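Local atomic coordinates of CCMAN5 (Cellulosimicrobium cellulans, PDB entry 2XSG), a protein that hydrolyses alpha-mannosidic linkages as a family 92 glycoside hydrolase, probably uncapping mannose-6-phosphate on yeast-type glycans with the help of a bound calcium ion. Residues A320-A325 / D349-W354. Residues are numbered along the deposited sequence; the frame is centred on the assembly and turned at random.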
ATOM      1  N   ALA A 320       5.473   0.916   4.323  1.00  7.60           N
ATOM      2  CA  ALA A 320       5.565   2.154   3.538  1.00  7.53           C
ATOM      3  C   ALA A 320       4.456   3.153   3.878  1.00  7.57           C
ATOM      4  O   ALA A 320       4.737   4.319   4.134  1.00  8.21           O
ATOM      5  CB  ALA A 320       5.547   1.854   2.069  1.00  7.34           C
ATOM      6  N   MET A 321       3.199   2.711   3.849  1.00  6.80           N
ATOM      7  CA  MET A 321       2.063   3.617   4.032  1.00  6.18           C
ATOM      8  C   MET A 321       1.103   3.043   5.072  1.00  5.64           C
ATOM      9  O   MET A 321       0.965   1.830   5.143  1.00  6.29           O
ATOM     10  CB  MET A 321       1.317   3.829   2.710  1.00  5.88           C
ATOM     11  CG  MET A 321       2.041   4.734   1.693  1.00  6.65           C
ATOM     12  SD  MET A 321       1.301   4.689   0.031  1.00  5.72           S
ATOM     13  CE  MET A 321      -0.318   5.415   0.282  1.00  6.53           C
ATOM     14  N   PRO A 322       0.450   3.908   5.884  1.00  5.18           N
ATOM     15  CA  PRO A 322       0.604   5.367   5.920  1.00  5.02           C
ATOM     16  C   PRO A 322       2.005   5.822   6.352  1.00  5.04           C
ATOM     17  O   PRO A 322       2.715   5.082   7.046  1.00  4.81           O
ATOM     18  CB  PRO A 322      -0.470   5.816   6.927  1.00  5.19           C
ATOM     19  CG  PRO A 322      -0.679   4.615   7.810  1.00  5.34           C
ATOM     20  CD  PRO A 322      -0.545   3.446   6.869  1.00  5.21           C
ATOM     21  N   MET A 323       2.391   7.027   5.930  1.00  4.41           N
ATOM     22  CA  MET A 323       3.734   7.544   6.176  1.00  4.44           C
ATOM     23  C   MET A 323       3.770   8.312   7.479  1.00  4.00           C
ATOM     24  O   MET A 323       2.759   8.878   7.898  1.00  3.52           O
ATOM     25  CB  MET A 323       4.183   8.511   5.074  1.00  4.39           C
ATOM     26  CG  MET A 323       3.863   8.126   3.653  1.00  6.33           C
ATOM     27  SD  MET A 323       4.201   9.583   2.629  1.00  9.93           S
ATOM     28  CE  MET A 323       2.818   9.484   1.523  1.00 10.95           C
ATOM     29  N   ASN A 324       4.941   8.338   8.105  1.00  3.33           N
ATOM     30  CA  ASN A 324       5.164   9.178   9.283  1.00  3.49           C
ATOM     31  C   ASN A 324       4.916  10.635   8.871  1.00  3.05           C
ATOM     32  O   ASN A 324       5.658  11.188   8.053  1.00  4.44           O
ATOM     33  CB  ASN A 324       6.591   8.958   9.814  1.00  2.05           C
ATOM     34  CG  ASN A 324       6.855   9.630  11.158  1.00  3.01           C
ATOM     35  OD1 ASN A 324       6.282  10.681  11.489  1.00  2.48           O
ATOM     36  ND2 ASN A 324       7.774   9.044  11.926  1.00  2.14           N
ATOM     37  N   ALA A 325       3.835  11.219   9.386  1.00  2.71           N
ATOM     38  CA  ALA A 325       3.473  12.627   9.148  1.00  2.49           C
ATOM     39  C   ALA A 325       3.687  13.518  10.387  1.00  2.51           C
ATOM     40  O   ALA A 325       3.060  14.567  10.525  1.00  2.76           O
ATOM     41  CB  ALA A 325       2.036  12.721   8.678  1.00  2.56           C
ATOM     42  N   ASP A 349      -0.194   9.408   8.363  1.00  3.74           N
ATOM     43  CA  ASP A 349      -1.151   9.933   7.400  1.00  3.32           C
ATOM     44  C   ASP A 349      -0.806   9.392   6.016  1.00  3.66           C
ATOM     45  O   ASP A 349       0.339   8.960   5.782  1.00  3.83           O
ATOM     46  CB  ASP A 349      -1.114  11.461   7.413  1.00  3.09           C
ATOM     47  CG  ASP A 349      -2.322  12.100   6.730  1.00  3.25           C
ATOM     48  OD1 ASP A 349      -3.265  11.384   6.306  1.00  2.86           O
ATOM     49  OD2 ASP A 349      -2.308  13.342   6.588  1.00  4.01           O
ATOM     50  N   SER A 350      -1.799   9.425   5.132  1.00  3.02           N
ATOM     51  CA  SER A 350      -1.756   8.942   3.730  1.00  3.95           C
ATOM     52  C   SER A 350      -2.510   7.638   3.615  1.00  3.69           C
ATOM     53  O   SER A 350      -1.980   6.581   3.913  1.00  4.39           O
ATOM     54  CB  SER A 350      -0.350   8.764   3.173  1.00  3.87           C
ATOM     55  OG  SER A 350      -0.424   8.513   1.780  1.00  4.30           O
ATOM     56  N   TRP A 351      -3.758   7.724   3.190  1.00  3.90           N
ATOM     57  CA  TRP A 351      -4.676   6.601   3.310  1.00  3.88           C
ATOM     58  C   TRP A 351      -5.244   6.232   1.948  1.00  3.55           C
ATOM     59  O   TRP A 351      -5.442   7.097   1.110  1.00  3.92           O
ATOM     60  CB  TRP A 351      -5.806   6.990   4.252  1.00  3.73           C
ATOM     61  CG  TRP A 351      -5.333   7.466   5.617  1.00  4.59           C
ATOM     62  CD1 TRP A 351      -5.139   8.752   6.013  1.00  4.39           C
ATOM     63  CD2 TRP A 351      -5.014   6.643   6.743  1.00  4.96           C
ATOM     64  NE1 TRP A 351      -4.703   8.789   7.329  1.00  5.87           N
ATOM     65  CE2 TRP A 351      -4.619   7.504   7.795  1.00  5.18           C
ATOM     66  CE3 TRP A 351      -5.026   5.257   6.966  1.00  5.76           C
ATOM     67  CZ2 TRP A 351      -4.259   7.028   9.056  1.00  5.89           C
ATOM     68  CZ3 TRP A 351      -4.647   4.778   8.222  1.00  5.32           C
ATOM     69  CH2 TRP A 351      -4.261   5.664   9.248  1.00  7.05           C
ATOM     70  N   ALA A 352      -5.461   4.939   1.717  1.00  3.97           N
ATOM     71  CA  ALA A 352      -6.117   4.454   0.506  1.00  3.39           C
ATOM     72  C   ALA A 352      -6.989   3.293   0.963  1.00  3.86           C
ATOM     73  O   ALA A 352      -6.925   2.189   0.425  1.00  3.74           O
ATOM     74  CB  ALA A 352      -5.103   3.986  -0.510  1.00  3.71           C
ATOM     75  N   THR A 353      -7.806   3.566   1.970  1.00  3.58           N
ATOM     76  CA  THR A 353      -8.416   2.515   2.757  1.00  3.82           C
ATOM     77  C   THR A 353      -9.485   1.682   2.027  1.00  3.68           C
ATOM     78  O   THR A 353      -9.718   0.532   2.399  1.00  3.89           O
ATOM     79  CB  THR A 353      -8.873   3.108   4.102  1.00  4.28           C
ATOM     80  OG1 THR A 353      -7.777   3.873   4.628  1.00  5.44           O
ATOM     81  CG2 THR A 353      -9.260   2.012   5.108  1.00  2.44           C
ATOM     82  N   TRP A 354     -10.100   2.240   0.983  1.00  3.55           N
ATOM     83  CA  TRP A 354     -11.019   1.480   0.110  1.00  4.26           C
ATOM     84  C   TRP A 354     -10.309   0.250  -0.492  1.00  4.39           C
ATOM     85  O   TRP A 354     -10.889  -0.836  -0.562  1.00  3.46           O
ATOM     86  CB  TRP A 354     -11.539   2.382  -1.011  1.00  4.59           C
ATOM     87  CG  TRP A 354     -12.679   1.842  -1.840  1.00  7.00           C
ATOM     88  CD1 TRP A 354     -14.019   2.019  -1.603  1.00  8.38           C
ATOM     89  CD2 TRP A 354     -12.585   1.090  -3.060  1.00  9.98           C
ATOM     90  NE1 TRP A 354     -14.760   1.395  -2.586  1.00 11.93           N
ATOM     91  CE2 TRP A 354     -13.908   0.834  -3.499  1.00 11.65           C
ATOM     92  CE3 TRP A 354     -11.517   0.604  -3.825  1.00 12.81           C
ATOM     93  CZ2 TRP A 354     -14.191   0.101  -4.665  1.00 14.40           C
ATOM     94  CZ3 TRP A 354     -11.796  -0.129  -4.986  1.00 13.24           C
ATOM     95  CH2 TRP A 354     -13.125  -0.373  -5.392  1.00 15.08           C
TER
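Met323 and Asp349 pair through their backbones, each giving its N-H to the other. Asp349 N reaches Met323 O at 3.0 Å in the carbonyl plane and nearly straight (164° at the hydrogen), whereas Met323 N to Asp349 O is shorter, 2.8 Å, but more bent. This reciprocal pattern defines a hydrogen-bonded antiparallel pair in the two-stranded sheet of 323-324 and 348-349, a short sheet inside the family 92 catalytic domain, its strands joined by a long connection, just ahead of helix 353-366. Among apolar contacts, Pro322, which follows a cis peptide bond, lays CG over one face of the Trp351 indole, 4.2 Å from the centroid of the six-membered ring and 23° off its normal; Leu378 and Leu381 of helix 368-387 also touch Trp351. Both methionine methyls converge on Ser350: Met321 CE and Met323 CE each lie 3.4 Å from Ser350 OG, and a bend at chi3 (66°) turns the Met321 methyl toward it. That buried hydroxyl is hydrogen-bonded to Pro402 O. Of the carboxylate oxygens, Asp349 OD1 accepts Ser350 N at 2.7 Å from above the carboxylate plane, while OD2 bonds Ser400 OG.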